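Side-chain contacts in putative regulatory protein (Streptomyces coelicolor A3, PDB 2PZ9), which probably binds DNA as a dimeric transcriptional regulator of the TetR family, through a predicted helix-turn-helix motif: residues 33-38 with 69-74; 38-43 with 79-84; 148-153 with 166-171. All coordinates share one frame; numbering follows the deposited sequence.

Contact 1 (33-38 with 69-74); sequences QRIVAA and AYFRSK. With SO4 (sulfate ion), chain C; SO4 (sulfate ion), chain D.
Ile35 meets Phe71 and Tyr70 with two different branches. Ile35 CG2 lies 3.6 Å from Phe71 CE1, the two side chains running past one another in opposite directions, while Ile35 CD1, at the end of the longer branch, comes to 3.9 Å from Tyr70 CD1. The split follows from the first torsion: CG1 sits beside the backbone N (chi1 -71°) and carries CD1 to the tyrosine, and CG2, on the carbonyl side, is left for the phenylalanine. Val36, one residue on, adds its CG2 methyl at 4.1 Å from Phe71 CZ, crossing that side chain at about a right angle. No hydrogen bond spans the two segments, and the grip is wholly apolar.

Behind this shell, Tyr70 CB rests over one face of the Phe71 ring, 3.3 Å above its plane and shifted toward the rim. The polar ends point elsewhere. Tyr70 OH donates to O3 of one sulfate at 2.6 Å, with that oxygen at the ring edge and in its plane; Gln33 NE2 gives a fairly straight bond (153°) to O1 of the other sulfate at 2.7 Å. Both ions probably come from the crystallisation liquor.

Phe71 is the first residue to leave helical geometry after helix 64-70, the second helix of the predicted helix-turn-helix, and Ser73 N-caps helix 74-92 through a bond from Ala76 N to its OG. The contact thus fastens the end of helix 64-70 to helix 32-50, while Leu77 and His80 of helix 74-92 pack against the same apolar cluster.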
loop_
_atom_site.group_PDB
_atom_site.type_symbol
_atom_site.label_atom_id
_atom_site.label_comp_id
_atom_site.label_asym_id
_atom_site.label_seq_id
_atom_site.Cartn_x
_atom_site.Cartn_y
_atom_site.Cartn_z
ATOM N N GLN A 33 8.445 28.481 -0.646
ATOM C CA GLN A 33 8.083 27.550 0.436
ATOM C C GLN A 33 6.593 27.478 0.619
ATOM O O GLN A 33 6.025 26.390 0.710
ATOM C CB GLN A 33 8.699 27.956 1.744
ATOM C CG GLN A 33 10.159 28.148 1.672
ATOM C CD GLN A 33 10.690 28.723 2.962
ATOM O OE1 GLN A 33 10.063 29.601 3.584
ATOM N NE2 GLN A 33 11.849 28.234 3.383
ATOM N N ARG A 34 5.966 28.649 0.660
ATOM C CA ARG A 34 4.528 28.749 0.826
ATOM C C ARG A 34 3.753 28.035 -0.273
ATOM O O ARG A 34 2.778 27.356 0.029
ATOM C CB ARG A 34 4.091 30.203 0.944
ATOM C CG ARG A 34 3.911 30.630 2.373
ATOM C CD ARG A 34 3.158 31.927 2.507
ATOM N NE ARG A 34 3.998 33.085 2.220
ATOM C CZ ARG A 34 3.982 33.755 1.071
ATOM N NH1 ARG A 34 3.173 33.397 0.078
ATOM N NH2 ARG A 34 4.783 34.790 0.914
ATOM N N ILE A 35 4.183 28.183 -1.530
ATOM C CA ILE A 35 3.613 27.424 -2.665
ATOM C C ILE A 35 3.809 25.918 -2.482
ATOM O O ILE A 35 2.931 25.117 -2.787
ATOM C CB ILE A 35 4.271 27.827 -4.030
ATOM C CG1 ILE A 35 3.839 29.229 -4.476
ATOM C CG2 ILE A 35 3.960 26.808 -5.117
ATOM C CD1 ILE A 35 4.759 29.848 -5.537
ATOM N N VAL A 36 4.985 25.539 -2.013
ATOM C CA VAL A 36 5.313 24.134 -1.860
ATOM C C VAL A 36 4.473 23.527 -0.740
ATOM O O VAL A 36 3.841 22.496 -0.932
ATOM C CB VAL A 36 6.821 23.946 -1.595
ATOM C CG1 VAL A 36 7.114 22.541 -1.002
ATOM C CG2 VAL A 36 7.598 24.219 -2.867
ATOM N N ALA A 37 4.450 24.186 0.418
ATOM C CA ALA A 37 3.646 23.717 1.551
ATOM C C ALA A 37 2.189 23.537 1.141
ATOM O O ALA A 37 1.570 22.528 1.468
ATOM C CB ALA A 37 3.753 24.673 2.712
ATOM N N ALA A 38 1.657 24.509 0.411
ATOM C CA ALA A 38 0.276 24.467 -0.051
ATOM C C ALA A 38 0.070 23.423 -1.138
ATOM O O ALA A 38 -0.990 22.802 -1.208
ATOM C CB ALA A 38 -0.194 25.853 -0.528
ATOM N N ALA A 69 5.725 31.029 -12.443
ATOM C CA ALA A 69 7.084 31.537 -12.614
ATOM C C ALA A 69 8.069 30.504 -12.043
ATOM O O ALA A 69 9.049 30.153 -12.697
ATOM C CB ALA A 69 7.257 32.884 -11.971
ATOM N N TYR A 70 7.792 29.987 -10.845
ATOM C CA TYR A 70 8.652 28.973 -10.253
ATOM C C TYR A 70 8.541 27.656 -10.996
ATOM O O TYR A 70 9.534 26.979 -11.242
ATOM C CB TYR A 70 8.310 28.752 -8.772
ATOM C CG TYR A 70 8.672 29.918 -7.879
ATOM C CD1 TYR A 70 7.788 31.003 -7.724
ATOM C CD2 TYR A 70 9.891 29.946 -7.194
ATOM C CE1 TYR A 70 8.120 32.100 -6.922
ATOM C CE2 TYR A 70 10.230 31.022 -6.387
ATOM C CZ TYR A 70 9.340 32.104 -6.256
ATOM O OH TYR A 70 9.659 33.184 -5.466
ATOM N N PHE A 71 7.324 27.284 -11.352
ATOM C CA PHE A 71 7.094 25.961 -11.890
ATOM C C PHE A 71 6.411 26.038 -13.236
ATOM O O PHE A 71 5.478 26.813 -13.426
ATOM C CB PHE A 71 6.266 25.142 -10.914
ATOM C CG PHE A 71 6.809 25.153 -9.498
ATOM C CD1 PHE A 71 6.282 26.018 -8.542
ATOM C CD2 PHE A 71 7.844 24.297 -9.127
ATOM C CE1 PHE A 71 6.772 26.027 -7.228
ATOM C CE2 PHE A 71 8.347 24.298 -7.829
ATOM C CZ PHE A 71 7.805 25.162 -6.868
ATOM N N ARG A 72 6.901 25.238 -14.174
ATOM C CA ARG A 72 6.389 25.208 -15.533
ATOM C C ARG A 72 4.886 24.830 -15.612
ATOM O O ARG A 72 4.133 25.400 -16.394
ATOM C CB ARG A 72 7.268 24.228 -16.300
ATOM C CG ARG A 72 6.952 23.999 -17.725
ATOM C CD ARG A 72 7.856 22.862 -18.147
ATOM N NE ARG A 72 7.708 22.547 -19.557
ATOM C CZ ARG A 72 8.404 23.117 -20.533
ATOM N NH1 ARG A 72 9.318 24.041 -20.264
ATOM N NH2 ARG A 72 8.187 22.761 -21.792
ATOM N N SER A 73 4.454 23.875 -14.784
ATOM C CA SER A 73 3.155 23.214 -14.950
ATOM C C SER A 73 2.665 22.589 -13.654
ATOM O O SER A 73 3.443 22.328 -12.740
ATOM C CB SER A 73 3.272 22.116 -16.012
ATOM O OG SER A 73 4.051 21.019 -15.544
ATOM N N LYS A 74 1.375 22.319 -13.574
ATOM C CA LYS A 74 0.864 21.560 -12.444
ATOM C C LYS A 74 1.716 20.306 -12.214
ATOM O O LYS A 74 2.004 19.935 -11.078
ATOM C CB LYS A 74 -0.597 21.178 -12.693
ATOM C CG LYS A 74 -1.446 20.957 -11.438
ATOM C CD LYS A 74 -2.928 20.679 -11.764
ATOM C CE LYS A 74 -3.128 19.370 -12.522
ATOM N NZ LYS A 74 -4.508 19.216 -13.022
HETATM S S SO4 C . 11.923 24.687 1.905
HETATM O O1 SO4 C . 12.342 26.082 1.807
HETATM O O2 SO4 C . 12.954 23.815 1.330
HETATM O O3 SO4 C . 11.736 24.365 3.318
HETATM O O4 SO4 C . 10.671 24.497 1.162
HETATM S S SO4 D . 7.794 36.448 -4.403
HETATM O O1 SO4 D . 6.366 36.693 -4.153
HETATM O O2 SO4 D . 8.570 36.432 -3.160
HETATM O O3 SO4 D . 7.965 35.166 -5.081
HETATM O O4 SO4 D . 8.297 37.505 -5.267
#

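Contact 2 (38-43 with 79-84); sequences AAKEEF and AHVAER. With SO4 (sulfate ion), chain C.
This is an apolar helix-helix contact within the amino-terminal TetR-type domain, where helix 32-50 crosses helix 74-92, the helix that follows the predicted helix-turn-helix. The short segments cross nearly perpendicularly, at -97°, with their axes 10.1 Å apart at closest approach. The contact is a small patch, and all three of its side-chain meetings involve Val81.

The two methyls of Val81 divide the work. With CG1 anti to the backbone N (chi1 178°), Val81 CG1 reaches the aliphatic part of Lys40, 3.9 Å from Lys40 CG, while CG2 turns to the other two partners. Ala39 CB lies 4.0 Å from Val81 CG2, and Phe43 CE2 lies 4.1 Å from that methyl, which approaches the phenylalanine ring at its edge, close to the ring plane. Val81 CG2 therefore faces two residues one helical turn apart, Ala39 and Phe43. The Phe43 ring also packs edge-to-face with Tyr78, and Leu120 of helix 115-127 touches both Phe43 and Val81, extending the apolar surface toward the rest of the chain.

Arg84, about one turn after Val81, is bent at chi2, and its end leads away from helix 32-50. Arg84 NH2 donates to O2 of a sulfate at 3.1 Å (156°), with the oxygen at the guanidinium edge and in its plane. Arg32 also lies close to this NH2, and the anion would be expected to ease the proximity of the two positive groups.

Chemically, the join rests on the burial of methyl and ring carbons: no hydrogen bond crosses it, and the lysine takes part through its methylene chain.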
loop_
_atom_site.group_PDB
_atom_site.type_symbol
_atom_site.label_atom_id
_atom_site.label_comp_id
_atom_site.label_asym_id
_atom_site.label_seq_id
_atom_site.Cartn_x
_atom_site.Cartn_y
_atom_site.Cartn_z
ATOM N N ALA A 38 1.657 24.509 0.411
ATOM C CA ALA A 38 0.276 24.467 -0.051
ATOM C C ALA A 38 0.070 23.423 -1.138
ATOM O O ALA A 38 -0.990 22.802 -1.208
ATOM C CB ALA A 38 -0.194 25.853 -0.528
ATOM N N ALA A 39 1.072 23.220 -1.985
ATOM C CA ALA A 39 0.975 22.175 -3.003
ATOM C C ALA A 39 0.970 20.768 -2.374
ATOM O O ALA A 39 0.256 19.888 -2.850
ATOM C CB ALA A 39 2.079 22.322 -4.057
ATOM N N LYS A 40 1.749 20.576 -1.302
ATOM C CA LYS A 40 1.786 19.334 -0.518
ATOM C C LYS A 40 0.400 18.926 -0.060
ATOM O O LYS A 40 0.002 17.766 -0.182
ATOM C CB LYS A 40 2.611 19.531 0.740
ATOM C CG LYS A 40 4.022 19.050 0.683
ATOM C CD LYS A 40 4.391 18.509 2.079
ATOM C CE LYS A 40 5.805 18.901 2.542
ATOM N NZ LYS A 40 5.926 20.355 2.858
ATOM N N GLU A 41 -0.330 19.886 0.490
ATOM C CA GLU A 41 -1.607 19.629 1.126
ATOM C C GLU A 41 -2.677 19.368 0.064
ATOM O O GLU A 41 -3.533 18.511 0.255
ATOM C CB GLU A 41 -1.949 20.827 1.987
ATOM C CG GLU A 41 -2.840 20.566 3.140
ATOM C CD GLU A 41 -3.782 21.751 3.393
ATOM O OE1 GLU A 41 -4.778 21.566 4.126
ATOM O OE2 GLU A 41 -3.548 22.866 2.844
ATOM N N GLU A 42 -2.593 20.086 -1.061
ATOM C CA GLU A 42 -3.478 19.889 -2.230
ATOM C C GLU A 42 -3.242 18.609 -3.056
ATOM O O GLU A 42 -4.192 18.032 -3.592
ATOM C CB GLU A 42 -3.400 21.096 -3.167
ATOM C CG GLU A 42 -4.264 20.995 -4.446
ATOM C CD GLU A 42 -5.736 21.326 -4.216
ATOM O OE1 GLU A 42 -6.080 21.866 -3.139
ATOM O OE2 GLU A 42 -6.551 21.049 -5.123
ATOM N N PHE A 43 -1.990 18.189 -3.201
ATOM C CA PHE A 43 -1.696 16.917 -3.859
ATOM C C PHE A 43 -2.126 15.701 -3.030
ATOM O O PHE A 43 -2.671 14.753 -3.570
ATOM C CB PHE A 43 -0.216 16.809 -4.250
ATOM C CG PHE A 43 0.194 17.727 -5.394
ATOM C CD1 PHE A 43 -0.666 17.963 -6.480
ATOM C CD2 PHE A 43 1.459 18.332 -5.404
ATOM C CE1 PHE A 43 -0.273 18.810 -7.546
ATOM C CE2 PHE A 43 1.850 19.170 -6.461
ATOM C CZ PHE A 43 0.979 19.406 -7.534
ATOM N N ALA A 79 6.177 17.122 -9.435
ATOM C CA ALA A 79 7.481 16.453 -9.491
ATOM C C ALA A 79 8.389 17.003 -8.410
ATOM O O ALA A 79 8.977 16.241 -7.632
ATOM C CB ALA A 79 8.126 16.596 -10.881
ATOM N N HIS A 80 8.444 18.339 -8.353
ATOM C CA HIS A 80 9.252 19.077 -7.381
ATOM C C HIS A 80 8.917 18.675 -5.947
ATOM O O HIS A 80 9.811 18.342 -5.146
ATOM C CB HIS A 80 9.048 20.569 -7.560
ATOM C CG HIS A 80 9.970 21.407 -6.733
ATOM N ND1 HIS A 80 11.306 21.567 -7.036
ATOM C CD2 HIS A 80 9.747 22.149 -5.620
ATOM C CE1 HIS A 80 11.869 22.361 -6.139
ATOM N NE2 HIS A 80 10.944 22.732 -5.271
ATOM N N VAL A 81 7.626 18.684 -5.647
ATOM C CA VAL A 81 7.153 18.338 -4.338
ATOM C C VAL A 81 7.533 16.907 -3.955
ATOM O O VAL A 81 8.030 16.677 -2.847
ATOM C CB VAL A 81 5.660 18.540 -4.255
ATOM C CG1 VAL A 81 5.163 18.122 -2.899
ATOM C CG2 VAL A 81 5.317 20.009 -4.541
ATOM N N ALA A 82 7.325 15.970 -4.882
ATOM C CA ALA A 82 7.662 14.563 -4.680
ATOM C C ALA A 82 9.144 14.417 -4.366
ATOM O O ALA A 82 9.485 13.879 -3.306
ATOM C CB ALA A 82 7.285 13.741 -5.890
ATOM N N GLU A 83 10.012 14.897 -5.267
ATOM C CA GLU A 83 11.464 14.955 -5.017
ATOM C C GLU A 83 11.761 15.419 -3.593
ATOM O O GLU A 83 12.329 14.680 -2.784
ATOM C CB GLU A 83 12.146 15.918 -5.988
ATOM C CG GLU A 83 12.314 15.391 -7.411
ATOM C CD GLU A 83 12.571 16.506 -8.460
ATOM O OE1 GLU A 83 13.612 17.217 -8.359
ATOM O OE2 GLU A 83 11.730 16.668 -9.397
ATOM N N ARG A 84 11.348 16.651 -3.307
ATOM C CA ARG A 84 11.522 17.277 -2.006
ATOM C C ARG A 84 11.089 16.300 -0.905
ATOM O O ARG A 84 11.793 16.142 0.091
ATOM C CB ARG A 84 10.737 18.610 -1.944
ATOM C CG ARG A 84 11.460 19.788 -1.258
ATOM C CD ARG A 84 12.304 20.673 -2.239
ATOM N NE ARG A 84 12.951 21.843 -1.596
ATOM C CZ ARG A 84 13.679 22.776 -2.230
ATOM N NH1 ARG A 84 13.885 22.726 -3.542
ATOM N NH2 ARG A 84 14.223 23.781 -1.550
HETATM S S SO4 C . 11.923 24.687 1.905
HETATM O O1 SO4 C . 12.342 26.082 1.807
HETATM O O2 SO4 C . 12.954 23.815 1.330
HETATM O O3 SO4 C . 11.736 24.365 3.318
HETATM O O4 SO4 C . 10.671 24.497 1.162
#

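Contact 3 (148-153 with 166-171); sequences DKLRDA and VDVLAL
Two helices of the TetR-like carboxy-terminal domain, 139-155 and 165-176, meet here through buried aliphatic side chains. Leu150 projects from the first helix toward Val168 and Leu169 on the second, and its branched end serves both. Leu150 CD1 lies 4.1 Å from Leu169 CB, and Leu150 CD2 lies 4.2 Å from Val168 CG1. The Leu150 and Leu169 side chains cross at about a right angle, and the methyl meets CB, the root of the second; toward Val168 the meeting is methyl to methyl. Leu169, with CG anti to its backbone N (chi1 -176°), extends back along helix 139-155 to Ile143, Lys146 and Leu147, whereas Val168 also touches Trp163 and Phe213.

At the border, Arg151 NH1 forms a salt bridge with Asp148 OD1 one turn earlier, at 3.1 Å; its hydrogen-bond geometry is weak (127°). The other terminal nitrogen, NH2, is hydrogen-bonded to Gln192 OE1 of the second subunit. Asp167, on helix 165-176, forms a salt bridge with Arg201 of the second subunit; Trp179 of the second subunit packs on Asp167 and Ala170, and Ile175 of that subunit on Leu171.

Helix 165-176 therefore has one side on helix 139-155 of its own chain and another against the partner subunit, a layout in keeping with the all-helical carboxy-terminal domain through which TetR-family regulators dimerise.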
loop_
_atom_site.group_PDB
_atom_site.type_symbol
_atom_site.label_atom_id
_atom_site.label_comp_id
_atom_site.label_asym_id
_atom_site.label_seq_id
_atom_site.Cartn_x
_atom_site.Cartn_y
_atom_site.Cartn_z
ATOM N N ASP A 148 22.988 -3.011 -1.582
ATOM C CA ASP A 148 24.381 -3.275 -1.307
ATOM C C ASP A 148 24.688 -3.335 0.188
ATOM O O ASP A 148 25.420 -4.204 0.629
ATOM C CB ASP A 148 25.280 -2.310 -2.062
ATOM C CG ASP A 148 25.854 -2.948 -3.304
ATOM O OD1 ASP A 148 25.068 -3.268 -4.225
ATOM O OD2 ASP A 148 27.087 -3.177 -3.339
ATOM N N LYS A 149 24.079 -2.443 0.958
ATOM C CA LYS A 149 24.241 -2.393 2.409
ATOM C C LYS A 149 23.771 -3.724 3.017
ATOM O O LYS A 149 24.422 -4.293 3.893
ATOM C CB LYS A 149 23.437 -1.204 2.962
ATOM C CG LYS A 149 24.152 -0.282 3.977
ATOM C CD LYS A 149 23.960 1.230 3.585
ATOM C CE LYS A 149 23.546 2.194 4.738
ATOM N NZ LYS A 149 24.402 2.148 5.960
ATOM N N LEU A 150 22.661 -4.252 2.524
ATOM C CA LEU A 150 22.198 -5.556 2.981
ATOM C C LEU A 150 23.103 -6.699 2.511
ATOM O O LEU A 150 23.385 -7.593 3.296
ATOM C CB LEU A 150 20.739 -5.788 2.586
ATOM C CG LEU A 150 19.746 -4.751 3.154
ATOM C CD1 LEU A 150 18.556 -4.534 2.226
ATOM C CD2 LEU A 150 19.277 -5.103 4.564
ATOM N N ARG A 151 23.566 -6.668 1.256
ATOM C CA ARG A 151 24.513 -7.664 0.763
ATOM C C ARG A 151 25.673 -7.726 1.735
ATOM O O ARG A 151 26.157 -8.803 2.072
ATOM C CB ARG A 151 25.020 -7.322 -0.643
ATOM C CG ARG A 151 24.310 -8.074 -1.769
ATOM C CD ARG A 151 24.254 -7.291 -3.089
ATOM N NE ARG A 151 22.884 -7.326 -3.623
ATOM C CZ ARG A 151 22.347 -6.457 -4.496
ATOM N NH1 ARG A 151 23.046 -5.436 -4.994
ATOM N NH2 ARG A 151 21.079 -6.611 -4.873
ATOM N N ASP A 152 26.078 -6.553 2.217
ATOM C CA ASP A 152 27.202 -6.431 3.147
ATOM C C ASP A 152 26.895 -7.023 4.498
ATOM O O ASP A 152 27.712 -7.745 5.048
ATOM C CB ASP A 152 27.594 -4.976 3.324
ATOM C CG ASP A 152 28.233 -4.400 2.087
ATOM O OD1 ASP A 152 28.645 -5.203 1.205
ATOM O OD2 ASP A 152 28.323 -3.148 1.997
ATOM N N ALA A 153 25.721 -6.697 5.036
ATOM C CA ALA A 153 25.266 -7.280 6.292
ATOM C C ALA A 153 25.376 -8.803 6.264
ATOM O O ALA A 153 25.825 -9.411 7.230
ATOM C CB ALA A 153 23.842 -6.854 6.568
ATOM N N VAL A 166 16.738 -8.070 -2.049
ATOM C CA VAL A 166 15.561 -7.570 -2.746
ATOM C C VAL A 166 14.285 -7.827 -1.931
ATOM O O VAL A 166 13.483 -6.917 -1.724
ATOM C CB VAL A 166 15.483 -8.169 -4.193
ATOM C CG1 VAL A 166 14.178 -7.854 -4.869
ATOM C CG2 VAL A 166 16.604 -7.617 -5.041
ATOM N N ASP A 167 14.111 -9.053 -1.455
ATOM C CA ASP A 167 12.934 -9.384 -0.655
ATOM C C ASP A 167 12.953 -8.673 0.717
ATOM O O ASP A 167 11.911 -8.183 1.188
ATOM C CB ASP A 167 12.774 -10.908 -0.501
ATOM C CG ASP A 167 12.507 -11.622 -1.846
ATOM O OD1 ASP A 167 11.513 -11.277 -2.532
ATOM O OD2 ASP A 167 13.281 -12.547 -2.218
ATOM N N VAL A 168 14.128 -8.607 1.343
ATOM C CA VAL A 168 14.284 -8.024 2.676
ATOM C C VAL A 168 13.866 -6.549 2.666
ATOM O O VAL A 168 13.053 -6.107 3.493
ATOM C CB VAL A 168 15.750 -8.183 3.192
ATOM C CG1 VAL A 168 15.912 -7.566 4.565
ATOM C CG2 VAL A 168 16.162 -9.635 3.204
ATOM N N LEU A 169 14.409 -5.808 1.710
ATOM C CA LEU A 169 14.125 -4.387 1.576
ATOM C C LEU A 169 12.635 -4.112 1.347
ATOM O O LEU A 169 12.002 -3.395 2.125
ATOM C CB LEU A 169 14.960 -3.794 0.449
ATOM C CG LEU A 169 14.818 -2.292 0.265
ATOM C CD1 LEU A 169 15.513 -1.589 1.410
ATOM C CD2 LEU A 169 15.335 -1.805 -1.099
ATOM N N ALA A 170 12.080 -4.710 0.287
ATOM C CA ALA A 170 10.663 -4.592 -0.062
ATOM C C ALA A 170 9.727 -4.877 1.109
ATOM O O ALA A 170 8.884 -4.042 1.454
ATOM C CB ALA A 170 10.350 -5.509 -1.206
ATOM N N LEU A 171 9.889 -6.059 1.696
ATOM C CA LEU A 171 9.104 -6.481 2.850
ATOM C C LEU A 171 9.096 -5.457 3.983
ATOM O O LEU A 171 8.032 -4.997 4.426
ATOM C CB LEU A 171 9.610 -7.822 3.397
ATOM C CG LEU A 171 9.386 -9.021 2.461
ATOM C CD1 LEU A 171 10.313 -10.186 2.825
ATOM C CD2 LEU A 171 7.894 -9.445 2.384
#

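Contacts 1 and 2 adjoin, their centres 8 Å apart. They share Ala38 and use successive turns of helix 32-50, which meets first the end of helix 64-70 and then helix 74-92. The two touch directly where Phe71 CE2 comes to 3.4 Å from His80 CD2, and one sulfate spans them, held by Gln33 of contact 1 and Arg84 of contact 2. Contact 3 belongs to the carboxy-terminal domain, beyond the chain's centre: its centre is 29 Å from that of contact 2 and 36 Å from that of contact 1. Of the three, it alone is touched by the second subunit, consistent with separate DNA-binding and dimerisation regions.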